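Long-range contacts in HpcH/HpaI aldolase/citrate lyase family protein (Burkholderia cenocepacia, PDB 4MF4), which is of unknown function but belongs to the HpcH/HpaI aldolase/citrate lyase family of TIM-barrel proteins: residues A116-F124 and P130-G138; G170-A178 and A211-A222. All coordinates share one frame; numbering follows the deposited sequence.

Contact 1: A116-F124 and P130-G138; sequences AHAVRLTRF and PDGLRGVAG
Two backbone hydrogen bonds tie the last part of helix 112-121 and the turn after it to the irregular segment 130-138: Leu133 N to Arg120 O in the helix (2.8 Å, 164° at the hydrogen) and Arg134 N to Arg123 O beyond it (2.9 Å). Arg120 O also accepts from Arg123 N, which arrives on the opposite face of the carbonyl plane from Leu133 N. The Arg120 chain, bent at chi3 (67°), brings NE to Asp131 O at 2.9 Å, the oxygen lying in the guanidinium plane, while Leu133 CD1 rests over one face of that group. Asp131 OD2 is well out of the plane, so its long ion pair with NE involves charge alone. Arg134, extended from CG to NE, runs across the Phe124 ring; CD stands 3.8 Å from the ring centroid in a CH-pi contact, and the guanidinium is tilted only 12° from the ring. Water 1 joins Arg134 NH1 to Thr122 O, and Arg134 NH2 is hydrogen-bonded to Tyr151 OH. Val136 CG2 also approaches Phe124 CD1 (4.1 Å). Ring, water and tyrosine together probably fix the guanidinium's rotation, while the backbone bonds hold the loop to the helix end, close to where Val136 N bonds Asp192 OD1 of the second subunit.

Contact 2: G170-A178 and A211-A222; sequences GVDEVERIA and AMARVLAAGKQA
Arg214 reaches Glu175 because its side chain leaves helix 206-222 with CG trans to the backbone N (chi1 -174°) and stays extended to NE, whereas Glu175 folds at chi2 (83°) to turn its carboxylate to meet it. The resulting salt bridge is side-on and two-pronged: NH2 donates to OE1 at 2.9 Å, almost straight, and NE donates to OE2, also at 2.9 Å. Each oxygen uses its syn lone pair, and the two flat groups are nearly coplanar. Val171 O sits over the centre of one guanidinium face, poorly angled for a hydrogen bond from that group; the same oxygen accepts from Val174 N. Asp172 adds a second charge, its OD1 lying 3.5 Å from Arg214 NH1 with the planes strongly inclined. Arg214 is thus a knob among Val171, Asp172, Val174 and Glu175, spanning the break between helices 168-172 and 174-178. Water 2 donates both to Glu175 OE2 and to Arg214 O, linking the carboxylate to the backbone of the other helix.

Beside this polar network runs an apolar seam. Val171 CG2 meets Ala211 CB and Val215 CG2; Val174 CG1 presses on Ala218 CB at 3.7 Å; Ala178 CB touches Ala222 CB at 3.9 Å. The axes of 174-178 and 211-222 approach to 9.1 Å and cross at -36°. On the barrel side, Val174 and Ala178 reach Leu186 and Val215 reaches Val188, both on strand 185-188. The contact therefore packs neighbouring outer helices against each other and the strand between them. Two carboxylates near one guanidinium would probably favour its cationic form and keep both acids ionised, while the paired grip on Glu175 fixes the orientation of the group.

Contact 2 lies in the outer helix layer of the eight-stranded parallel barrel, whereas contact 1 joins one of the outer helices to the irregular loop that follows it. Their centres lie about 25 Å apart, and their nearest atoms are about 7 Å apart without touching; they follow one another along the chain. Each centre is at a similar distance from the centre of the chain, about 18 Å for contact 1 and about 17 Å for contact 2. Helix 112-121 relates them: its end takes part in contact 1, while its Pro112 and Ala115 touch Glu173, Arg176 and Ile177 of segment 170-178. Their surroundings differ, since contact 1 meets a second subunit, whereas no other chain of the assembly touches contact 2.

Contact 1: A116-F124 and P130-G138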
ATOM      1  N   ALA A 116      24.660 -11.318 -24.331  1.00 16.41           N
ATOM      2  CA  ALA A 116      25.885 -10.811 -23.681  1.00 16.49           C
ATOM      3  C   ALA A 116      25.617  -9.545 -22.836  1.00 16.64           C
ATOM      4  O   ALA A 116      26.141  -9.414 -21.753  1.00 17.73           O
ATOM      5  CB  ALA A 116      26.954 -10.505 -24.730  1.00 16.60           C
ATOM      6  N   HIS A 117      24.819  -8.624 -23.344  1.00 16.70           N
ATOM      7  CA  HIS A 117      24.471  -7.390 -22.590  1.00 17.78           C
ATOM      8  C   HIS A 117      23.696  -7.749 -21.305  1.00 16.76           C
ATOM      9  O   HIS A 117      23.995  -7.273 -20.237  1.00 16.93           O
ATOM     10  CB  HIS A 117      23.697  -6.419 -23.479  1.00 18.98           C
ATOM     11  CG  HIS A 117      23.345  -5.136 -22.788  1.00 19.84           C
ATOM     12  ND1 HIS A 117      22.049  -4.730 -22.575  1.00 20.65           N
ATOM     13  CD2 HIS A 117      24.127  -4.201 -22.203  1.00 20.34           C
ATOM     14  CE1 HIS A 117      22.043  -3.571 -21.935  1.00 20.60           C
ATOM     15  NE2 HIS A 117      23.293  -3.238 -21.682  1.00 19.46           N
ATOM     16  N   ALA A 118      22.763  -8.674 -21.407  1.00 16.86           N
ATOM     17  CA  ALA A 118      21.953  -9.135 -20.298  1.00 16.46           C
ATOM     18  C   ALA A 118      22.847  -9.691 -19.214  1.00 16.58           C
ATOM     19  O   ALA A 118      22.743  -9.302 -18.053  1.00 16.88           O
ATOM     20  CB  ALA A 118      20.953 -10.189 -20.791  1.00 16.74           C
ATOM     21  N   VAL A 119      23.816 -10.500 -19.611  1.00 16.76           N
ATOM     22  CA  VAL A 119      24.807 -11.025 -18.671  1.00 16.78           C
ATOM     23  C   VAL A 119      25.641  -9.945 -18.010  1.00 18.17           C
ATOM     24  O   VAL A 119      25.799  -9.986 -16.806  1.00 18.91           O
ATOM     25  CB  VAL A 119      25.771 -12.067 -19.329  1.00 16.28           C
ATOM     26  CG1 VAL A 119      26.901 -12.481 -18.373  1.00 16.03           C
ATOM     27  CG2 VAL A 119      25.004 -13.312 -19.736  1.00 15.86           C
ATOM     28  N   ARG A 120      26.184  -9.011 -18.788  1.00 19.68           N
ATOM     29  CA  ARG A 120      26.993  -7.909 -18.260  1.00 20.35           C
ATOM     30  C   ARG A 120      26.267  -7.141 -17.178  1.00 18.67           C
ATOM     31  O   ARG A 120      26.862  -6.721 -16.198  1.00 18.80           O
ATOM     32  CB  ARG A 120      27.356  -6.896 -19.372  1.00 22.34           C
ATOM     33  CG  ARG A 120      28.344  -7.393 -20.422  1.00 24.67           C
ATOM     34  CD  ARG A 120      28.579  -6.315 -21.489  1.00 26.72           C
ATOM     35  NE  ARG A 120      29.275  -5.176 -20.885  1.00 28.16           N
ATOM     36  CZ  ARG A 120      29.506  -4.001 -21.465  1.00 31.34           C
ATOM     37  NH1 ARG A 120      29.062  -3.748 -22.689  1.00 31.74           N
ATOM     38  NH2 ARG A 120      30.175  -3.055 -20.794  1.00 31.30           N
ATOM     39  N   LEU A 121      24.977  -6.921 -17.383  1.00 18.34           N
ATOM     40  CA  LEU A 121      24.154  -6.170 -16.455  1.00 18.18           C
ATOM     41  C   LEU A 121      24.045  -6.880 -15.129  1.00 17.35           C
ATOM     42  O   LEU A 121      23.802  -6.221 -14.124  1.00 18.99           O
ATOM     43  CB  LEU A 121      22.758  -5.883 -16.992  1.00 17.99           C
ATOM     44  CG  LEU A 121      22.604  -4.938 -18.181  1.00 18.37           C
ATOM     45  CD1 LEU A 121      21.116  -4.887 -18.507  1.00 19.29           C
ATOM     46  CD2 LEU A 121      23.119  -3.524 -17.952  1.00 19.12           C
ATOM     47  N   THR A 122      24.287  -8.181 -15.096  1.00 16.84           N
ATOM     48  CA  THR A 122      24.243  -8.955 -13.841  1.00 16.17           C
ATOM     49  C   THR A 122      25.565  -9.194 -13.121  1.00 17.01           C
ATOM     50  O   THR A 122      25.561  -9.790 -12.024  1.00 15.34           O
ATOM     51  CB  THR A 122      23.565 -10.342 -14.034  1.00 16.22           C
ATOM     52  OG1 THR A 122      24.459 -11.256 -14.695  1.00 16.28           O
ATOM     53  CG2 THR A 122      22.282 -10.198 -14.782  1.00 16.30           C
ATOM     54  N   ARG A 123      26.670  -8.683 -13.685  1.00 17.61           N
ATOM     55  CA  ARG A 123      28.006  -8.954 -13.163  1.00 17.57           C
ATOM     56  C   ARG A 123      28.700  -7.681 -12.634  1.00 18.12           C
ATOM     57  O   ARG A 123      28.749  -6.679 -13.301  1.00 16.89           O
ATOM     58  CB  ARG A 123      28.899  -9.571 -14.244  1.00 18.69           C
ATOM     59  CG  ARG A 123      28.474 -10.959 -14.763  1.00 19.32           C
ATOM     60  CD  ARG A 123      28.207 -11.931 -13.630  1.00 20.18           C
ATOM     61  NE  ARG A 123      28.245 -13.338 -14.013  1.00 19.94           N
ATOM     62  CZ  ARG A 123      27.190 -14.097 -14.319  1.00 20.97           C
ATOM     63  NH1 ARG A 123      25.951 -13.622 -14.345  1.00 19.09           N
ATOM     64  NH2 ARG A 123      27.381 -15.381 -14.607  1.00 21.05           N
ATOM     65  N   PHE A 124      29.201  -7.757 -11.410  1.00 18.62           N
ATOM     66  CA  PHE A 124      30.191  -6.820 -10.929  1.00 19.85           C
ATOM     67  C   PHE A 124      31.474  -6.908 -11.768  1.00 21.51           C
ATOM     68  O   PHE A 124      31.928  -8.007 -12.079  1.00 22.47           O
ATOM     69  CB  PHE A 124      30.534  -7.149  -9.501  1.00 19.87           C
ATOM     70  CG  PHE A 124      29.428  -6.866  -8.522  1.00 19.95           C
ATOM     71  CD1 PHE A 124      28.746  -5.678  -8.558  1.00 19.16           C
ATOM     72  CD2 PHE A 124      29.122  -7.795  -7.531  1.00 20.15           C
ATOM     73  CE1 PHE A 124      27.757  -5.409  -7.622  1.00 21.52           C
ATOM     74  CE2 PHE A 124      28.149  -7.543  -6.605  1.00 20.21           C
ATOM     75  CZ  PHE A 124      27.446  -6.354  -6.653  1.00 21.21           C
ATOM     76  N   PRO A 130      35.381  -8.756 -16.709  1.00 27.59           N
ATOM     77  CA  PRO A 130      35.951  -7.420 -16.669  1.00 26.95           C
ATOM     78  C   PRO A 130      35.034  -6.326 -17.245  1.00 25.55           C
ATOM     79  O   PRO A 130      35.167  -5.164 -16.889  1.00 25.51           O
ATOM     80  CB  PRO A 130      37.222  -7.570 -17.531  1.00 29.01           C
ATOM     81  CG  PRO A 130      36.888  -8.686 -18.468  1.00 28.69           C
ATOM     82  CD  PRO A 130      36.162  -9.652 -17.581  1.00 28.47           C
ATOM     83  N   ASP A 131      34.130  -6.702 -18.145  1.00 24.01           N
ATOM     84  CA  ASP A 131      33.176  -5.745 -18.670  1.00 24.34           C
ATOM     85  C   ASP A 131      31.850  -5.683 -17.867  1.00 22.43           C
ATOM     86  O   ASP A 131      30.849  -5.233 -18.392  1.00 21.68           O
ATOM     87  CB  ASP A 131      32.890  -6.029 -20.142  1.00 24.96           C
ATOM     88  CG  ASP A 131      32.237  -7.381 -20.372  1.00 25.97           C
ATOM     89  OD1 ASP A 131      32.068  -8.183 -19.437  1.00 28.71           O
ATOM     90  OD2 ASP A 131      31.896  -7.652 -21.528  1.00 29.75           O
ATOM     91  N   GLY A 132      31.861  -6.105 -16.615  1.00 21.40           N
ATOM     92  CA  GLY A 132      30.618  -6.136 -15.809  1.00 21.22           C
ATOM     93  C   GLY A 132      30.031  -4.763 -15.664  1.00 21.95           C
ATOM     94  O   GLY A 132      30.777  -3.794 -15.515  1.00 20.42           O
ATOM     95  N   LEU A 133      28.703  -4.679 -15.688  1.00 21.37           N
ATOM     96  CA  LEU A 133      28.024  -3.404 -15.565  1.00 23.77           C
ATOM     97  C   LEU A 133      27.165  -3.282 -14.302  1.00 24.14           C
ATOM     98  O   LEU A 133      26.503  -2.264 -14.107  1.00 24.28           O
ATOM     99  CB  LEU A 133      27.168  -3.148 -16.791  1.00 24.45           C
ATOM    100  CG  LEU A 133      27.887  -2.845 -18.098  1.00 25.49           C
ATOM    101  CD1 LEU A 133      26.859  -2.582 -19.165  1.00 25.95           C
ATOM    102  CD2 LEU A 133      28.820  -1.641 -17.981  1.00 27.48           C
ATOM    103  N   ARG A 134      27.212  -4.279 -13.425  1.00 23.97           N
ATOM    104  CA  ARG A 134      26.450  -4.193 -12.189  1.00 24.50           C
ATOM    105  C   ARG A 134      27.005  -3.130 -11.195  1.00 23.55           C
ATOM    106  O   ARG A 134      28.168  -3.150 -10.820  1.00 22.33           O
ATOM    107  CB  ARG A 134      26.347  -5.545 -11.496  1.00 23.26           C
ATOM    108  CG  ARG A 134      25.323  -5.527 -10.371  1.00 23.30           C
ATOM    109  CD  ARG A 134      25.224  -6.836  -9.625  1.00 22.77           C
ATOM    110  NE  ARG A 134      24.333  -6.602  -8.482  1.00 23.01           N
ATOM    111  CZ  ARG A 134      24.033  -7.479  -7.537  1.00 21.32           C
ATOM    112  NH1 ARG A 134      24.467  -8.740  -7.601  1.00 19.80           N
ATOM    113  NH2 ARG A 134      23.209  -7.082  -6.554  1.00 23.12           N
ATOM    114  N   GLY A 135      26.113  -2.249 -10.747  1.00 24.28           N
ATOM    115  CA  GLY A 135      26.435  -1.162  -9.810  1.00 22.35           C
ATOM    116  C   GLY A 135      26.532  -1.659  -8.394  1.00 22.86           C
ATOM    117  O   GLY A 135      25.765  -2.528  -7.978  1.00 22.85           O
ATOM    118  N   VAL A 136      27.497  -1.107  -7.659  1.00 22.73           N
ATOM    119  CA  VAL A 136      27.866  -1.555  -6.343  1.00 24.52           C
ATOM    120  C   VAL A 136      27.089  -0.770  -5.276  1.00 24.68           C
ATOM    121  O   VAL A 136      27.142   0.457  -5.232  1.00 27.65           O
ATOM    122  CB  VAL A 136      29.392  -1.335  -6.146  1.00 25.82           C
ATOM    123  CG1 VAL A 136      29.819  -1.715  -4.757  1.00 27.65           C
ATOM    124  CG2 VAL A 136      30.192  -2.114  -7.196  1.00 28.38           C
ATOM    125  N   ALA A 137      26.381  -1.455  -4.400  1.00 22.70           N
ATOM    126  CA  ALA A 137      25.852  -0.804  -3.215  1.00 21.65           C
ATOM    127  C   ALA A 137      25.784  -1.867  -2.110  1.00 22.25           C
ATOM    128  O   ALA A 137      25.107  -2.903  -2.267  1.00 23.44           O
ATOM    129  CB  ALA A 137      24.499  -0.180  -3.491  1.00 20.84           C
ATOM    130  N   GLY A 138      26.532  -1.622  -1.037  1.00 20.59           N
ATOM    131  CA  GLY A 138      26.743  -2.612   0.002  1.00 21.69           C
ATOM    132  C   GLY A 138      25.599  -2.816   0.958  1.00 21.32           C
ATOM    133  O   GLY A 138      25.588  -3.839   1.644  1.00 24.55           O
TER
HETATM  134  O   HOH W   1      26.416 -10.086  -9.387  1.00 21.52           O

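Contact 2: G170-A178 and A211-A222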
ATOM      1  N   GLY A 170      15.646 -14.496 -33.236  1.00 21.40           N
ATOM      2  CA  GLY A 170      16.247 -15.185 -32.081  1.00 20.82           C
ATOM      3  C   GLY A 170      16.472 -16.651 -32.378  1.00 20.27           C
ATOM      4  O   GLY A 170      17.497 -17.215 -32.014  1.00 18.65           O
ATOM      5  N   VAL A 171      15.502 -17.275 -33.046  1.00 21.05           N
ATOM      6  CA  VAL A 171      15.660 -18.669 -33.427  1.00 23.24           C
ATOM      7  C   VAL A 171      16.837 -18.840 -34.403  1.00 25.15           C
ATOM      8  O   VAL A 171      17.635 -19.764 -34.233  1.00 25.24           O
ATOM      9  CB  VAL A 171      14.369 -19.304 -33.978  1.00 23.93           C
ATOM     10  CG1 VAL A 171      14.645 -20.746 -34.367  1.00 22.95           C
ATOM     11  CG2 VAL A 171      13.254 -19.285 -32.917  1.00 23.61           C
ATOM     12  N   ASP A 172      16.993 -17.924 -35.357  1.00 27.92           N
ATOM     13  CA  ASP A 172      18.113 -18.013 -36.309  1.00 31.92           C
ATOM     14  C   ASP A 172      19.468 -17.852 -35.604  1.00 32.12           C
ATOM     15  O   ASP A 172      20.468 -18.407 -36.047  1.00 33.25           O
ATOM     16  CB  ASP A 172      17.987 -16.963 -37.412  1.00 36.94           C
ATOM     17  CG  ASP A 172      16.787 -17.198 -38.313  1.00 44.32           C
ATOM     18  OD1 ASP A 172      16.616 -18.326 -38.838  1.00 55.11           O
ATOM     19  OD2 ASP A 172      16.012 -16.245 -38.505  1.00 50.73           O
ATOM     20  N   GLU A 173      19.470 -17.120 -34.488  1.00 26.66           N
ATOM     21  CA  GLU A 173      20.666 -16.770 -33.768  1.00 24.57           C
ATOM     22  C   GLU A 173      20.903 -17.684 -32.572  1.00 21.74           C
ATOM     23  O   GLU A 173      21.840 -17.472 -31.825  1.00 19.83           O
ATOM     24  CB  GLU A 173      20.535 -15.286 -33.288  1.00 25.68           C
ATOM     25  CG  GLU A 173      20.677 -14.221 -34.379  1.00 28.61           C
ATOM     26  CD  GLU A 173      22.136 -14.045 -34.809  1.00 31.71           C
ATOM     27  OE1 GLU A 173      22.568 -12.918 -35.088  1.00 36.35           O
ATOM     28  OE2 GLU A 173      22.880 -15.026 -34.806  1.00 31.23           O
ATOM     29  N   VAL A 174      20.091 -18.731 -32.410  1.00 21.38           N
ATOM     30  CA  VAL A 174      20.022 -19.451 -31.145  1.00 18.99           C
ATOM     31  C   VAL A 174      21.272 -20.250 -30.784  1.00 19.27           C
ATOM     32  O   VAL A 174      21.608 -20.373 -29.615  1.00 18.46           O
ATOM     33  CB  VAL A 174      18.792 -20.349 -31.034  1.00 18.99           C
ATOM     34  CG1 VAL A 174      18.910 -21.560 -31.947  1.00 19.04           C
ATOM     35  CG2 VAL A 174      18.624 -20.819 -29.577  1.00 19.81           C
ATOM     36  N   GLU A 175      21.988 -20.770 -31.772  1.00 19.83           N
ATOM     37  CA  GLU A 175      23.213 -21.487 -31.464  1.00 20.66           C
ATOM     38  C   GLU A 175      24.264 -20.492 -30.903  1.00 20.78           C
ATOM     39  O   GLU A 175      24.945 -20.791 -29.946  1.00 21.18           O
ATOM     40  CB  GLU A 175      23.725 -22.282 -32.688  1.00 22.06           C
ATOM     41  CG  GLU A 175      22.719 -23.361 -33.168  1.00 23.23           C
ATOM     42  CD  GLU A 175      21.605 -22.846 -34.096  1.00 24.95           C
ATOM     43  OE1 GLU A 175      21.627 -21.651 -34.516  1.00 26.69           O
ATOM     44  OE2 GLU A 175      20.672 -23.641 -34.433  1.00 25.67           O
ATOM     45  N   ARG A 176      24.362 -19.310 -31.474  1.00 21.41           N
ATOM     46  CA  ARG A 176      25.326 -18.301 -30.969  1.00 21.83           C
ATOM     47  C   ARG A 176      24.869 -17.693 -29.620  1.00 19.79           C
ATOM     48  O   ARG A 176      25.703 -17.288 -28.793  1.00 18.29           O
ATOM     49  CB  ARG A 176      25.509 -17.190 -32.007  1.00 24.53           C
ATOM     50  CG  ARG A 176      26.158 -17.637 -33.328  1.00 28.84           C
ATOM     51  CD  ARG A 176      25.831 -16.648 -34.451  1.00 33.66           C
ATOM     52  NE  ARG A 176      26.715 -15.472 -34.418  1.00 38.90           N
ATOM     53  CZ  ARG A 176      26.369 -14.205 -34.702  1.00 41.35           C
ATOM     54  NH1 ARG A 176      25.126 -13.863 -35.017  1.00 42.42           N
ATOM     55  NH2 ARG A 176      27.286 -13.255 -34.634  1.00 42.61           N
ATOM     56  N   ILE A 177      23.546 -17.569 -29.422  1.00 17.83           N
ATOM     57  CA  ILE A 177      23.014 -17.196 -28.102  1.00 16.90           C
ATOM     58  C   ILE A 177      23.400 -18.242 -27.050  1.00 17.36           C
ATOM     59  O   ILE A 177      23.903 -17.910 -25.985  1.00 17.58           O
ATOM     60  CB  ILE A 177      21.499 -16.992 -28.136  1.00 16.45           C
ATOM     61  CG1 ILE A 177      21.187 -15.754 -28.984  1.00 16.18           C
ATOM     62  CG2 ILE A 177      20.942 -16.825 -26.716  1.00 16.25           C
ATOM     63  CD1 ILE A 177      19.741 -15.611 -29.361  1.00 16.40           C
ATOM     64  N   ALA A 178      23.203 -19.512 -27.372  1.00 17.50           N
ATOM     65  CA  ALA A 178      23.574 -20.598 -26.464  1.00 17.93           C
ATOM     66  C   ALA A 178      25.059 -20.615 -26.089  1.00 18.74           C
ATOM     67  O   ALA A 178      25.401 -20.968 -24.961  1.00 18.67           O
ATOM     68  CB  ALA A 178      23.198 -21.914 -27.078  1.00 18.57           C
ATOM     69  N   ALA A 211      10.523 -24.367 -35.061  1.00 19.19           N
ATOM     70  CA  ALA A 211      11.327 -23.412 -34.378  1.00 16.73           C
ATOM     71  C   ALA A 211      11.658 -23.895 -32.959  1.00 16.73           C
ATOM     72  O   ALA A 211      12.822 -23.816 -32.535  1.00 16.71           O
ATOM     73  CB  ALA A 211      10.652 -22.061 -34.350  1.00 15.93           C
ATOM     74  N   MET A 212      10.661 -24.373 -32.236  1.00 16.71           N
ATOM     75  CA  MET A 212      10.890 -24.814 -30.877  1.00 18.59           C
ATOM     76  C   MET A 212      11.927 -25.949 -30.834  1.00 18.54           C
ATOM     77  O   MET A 212      12.829 -25.923 -30.006  1.00 19.32           O
ATOM     78  CB  MET A 212       9.581 -25.233 -30.219  1.00 19.76           C
ATOM     79  CG  MET A 212       8.542 -24.116 -30.092  1.00 22.57           C
ATOM     80  SD  MET A 212       6.921 -24.750 -29.612  1.00 26.95           S
ATOM     81  CE  MET A 212       7.308 -25.468 -28.053  1.00 25.71           C
ATOM     82  N   ALA A 213      11.777 -26.941 -31.724  1.00 18.28           N
ATOM     83  CA  ALA A 213      12.693 -28.074 -31.838  1.00 18.31           C
ATOM     84  C   ALA A 213      14.122 -27.563 -32.037  1.00 18.50           C
ATOM     85  O   ALA A 213      15.052 -28.076 -31.402  1.00 18.07           O
ATOM     86  CB  ALA A 213      12.255 -29.005 -32.992  1.00 18.86           C
ATOM     87  N   ARG A 214      14.300 -26.534 -32.883  1.00 18.98           N
ATOM     88  CA  ARG A 214      15.619 -25.945 -33.083  1.00 20.26           C
ATOM     89  C   ARG A 214      16.229 -25.395 -31.811  1.00 18.26           C
ATOM     90  O   ARG A 214      17.414 -25.596 -31.551  1.00 18.23           O
ATOM     91  CB  ARG A 214      15.631 -24.864 -34.186  1.00 22.20           C
ATOM     92  CG  ARG A 214      17.039 -24.370 -34.495  1.00 23.82           C
ATOM     93  CD  ARG A 214      17.074 -23.423 -35.682  1.00 27.88           C
ATOM     94  NE  ARG A 214      18.324 -22.660 -35.753  1.00 29.86           N
ATOM     95  CZ  ARG A 214      18.572 -21.727 -36.664  1.00 31.88           C
ATOM     96  NH1 ARG A 214      17.670 -21.417 -37.589  1.00 33.21           N
ATOM     97  NH2 ARG A 214      19.732 -21.111 -36.661  1.00 35.60           N
ATOM     98  N   VAL A 215      15.426 -24.712 -31.003  1.00 17.20           N
ATOM     99  CA  VAL A 215      15.937 -24.103 -29.785  1.00 16.49           C
ATOM    100  C   VAL A 215      16.376 -25.196 -28.797  1.00 15.90           C
ATOM    101  O   VAL A 215      17.465 -25.155 -28.204  1.00 15.29           O
ATOM    102  CB  VAL A 215      14.838 -23.193 -29.134  1.00 16.65           C
ATOM    103  CG1 VAL A 215      15.302 -22.697 -27.786  1.00 16.95           C
ATOM    104  CG2 VAL A 215      14.520 -22.007 -30.030  1.00 17.46           C
ATOM    105  N   LEU A 216      15.503 -26.172 -28.590  1.00 16.08           N
ATOM    106  CA  LEU A 216      15.853 -27.336 -27.743  1.00 15.68           C
ATOM    107  C   LEU A 216      17.148 -28.032 -28.195  1.00 16.43           C
ATOM    108  O   LEU A 216      18.014 -28.384 -27.367  1.00 16.98           O
ATOM    109  CB  LEU A 216      14.685 -28.332 -27.737  1.00 16.23           C
ATOM    110  CG  LEU A 216      14.888 -29.680 -27.022  1.00 15.87           C
ATOM    111  CD1 LEU A 216      15.145 -29.402 -25.544  1.00 17.04           C
ATOM    112  CD2 LEU A 216      13.682 -30.591 -27.182  1.00 16.49           C
ATOM    113  N   ALA A 217      17.274 -28.252 -29.506  1.00 16.34           N
ATOM    114  CA  ALA A 217      18.433 -28.952 -30.065  1.00 16.73           C
ATOM    115  C   ALA A 217      19.666 -28.122 -29.880  1.00 16.79           C
ATOM    116  O   ALA A 217      20.750 -28.638 -29.568  1.00 16.20           O
ATOM    117  CB  ALA A 217      18.211 -29.261 -31.537  1.00 16.44           C
ATOM    118  N   ALA A 218      19.520 -26.813 -30.056  1.00 16.83           N
ATOM    119  CA  ALA A 218      20.674 -25.924 -29.803  1.00 17.67           C
ATOM    120  C   ALA A 218      21.196 -26.048 -28.379  1.00 18.50           C
ATOM    121  O   ALA A 218      22.401 -26.090 -28.127  1.00 18.41           O
ATOM    122  CB  ALA A 218      20.332 -24.486 -30.128  1.00 17.67           C
ATOM    123  N   GLY A 219      20.273 -26.061 -27.431  1.00 18.35           N
ATOM    124  CA  GLY A 219      20.621 -26.216 -26.051  1.00 18.50           C
ATOM    125  C   GLY A 219      21.366 -27.514 -25.811  1.00 18.23           C
ATOM    126  O   GLY A 219      22.420 -27.498 -25.187  1.00 17.45           O
ATOM    127  N   LYS A 220      20.802 -28.634 -26.288  1.00 18.78           N
ATOM    128  CA  LYS A 220      21.399 -29.959 -26.079  1.00 19.22           C
ATOM    129  C   LYS A 220      22.800 -30.050 -26.622  1.00 18.77           C
ATOM    130  O   LYS A 220      23.682 -30.645 -25.991  1.00 19.90           O
ATOM    131  CB  LYS A 220      20.544 -31.065 -26.711  1.00 19.78           C
ATOM    132  CG  LYS A 220      19.233 -31.301 -25.992  1.00 19.85           C
ATOM    133  CD  LYS A 220      18.504 -32.446 -26.639  1.00 20.54           C
ATOM    134  CE  LYS A 220      17.208 -32.742 -25.976  1.00 21.46           C
ATOM    135  NZ  LYS A 220      16.363 -33.539 -26.913  1.00 22.75           N
ATOM    136  N   GLN A 221      23.003 -29.482 -27.800  1.00 19.08           N
ATOM    137  CA  GLN A 221      24.304 -29.509 -28.468  1.00 19.74           C
ATOM    138  C   GLN A 221      25.331 -28.634 -27.710  1.00 18.66           C
ATOM    139  O   GLN A 221      26.505 -28.984 -27.597  1.00 16.37           O
ATOM    140  CB  GLN A 221      24.147 -29.075 -29.940  1.00 21.37           C
ATOM    141  CG  GLN A 221      25.350 -29.308 -30.833  1.00 23.41           C
ATOM    142  CD  GLN A 221      26.517 -28.355 -30.612  1.00 24.94           C
ATOM    143  OE1 GLN A 221      26.363 -27.218 -30.170  1.00 25.24           O
ATOM    144  NE2 GLN A 221      27.717 -28.836 -30.929  1.00 27.28           N
ATOM    145  N   ALA A 222      24.869 -27.531 -27.134  1.00 18.13           N
ATOM    146  CA  ALA A 222      25.748 -26.627 -26.393  1.00 18.71           C
ATOM    147  C   ALA A 222      26.000 -27.077 -24.974  1.00 18.80           C
ATOM    148  O   ALA A 222      26.837 -26.481 -24.300  1.00 18.95           O
ATOM    149  CB  ALA A 222      25.149 -25.219 -26.350  1.00 18.23           C
TER
HETATM  150  O   HOH W   2      19.590 -26.117 -33.223  1.00 19.85           O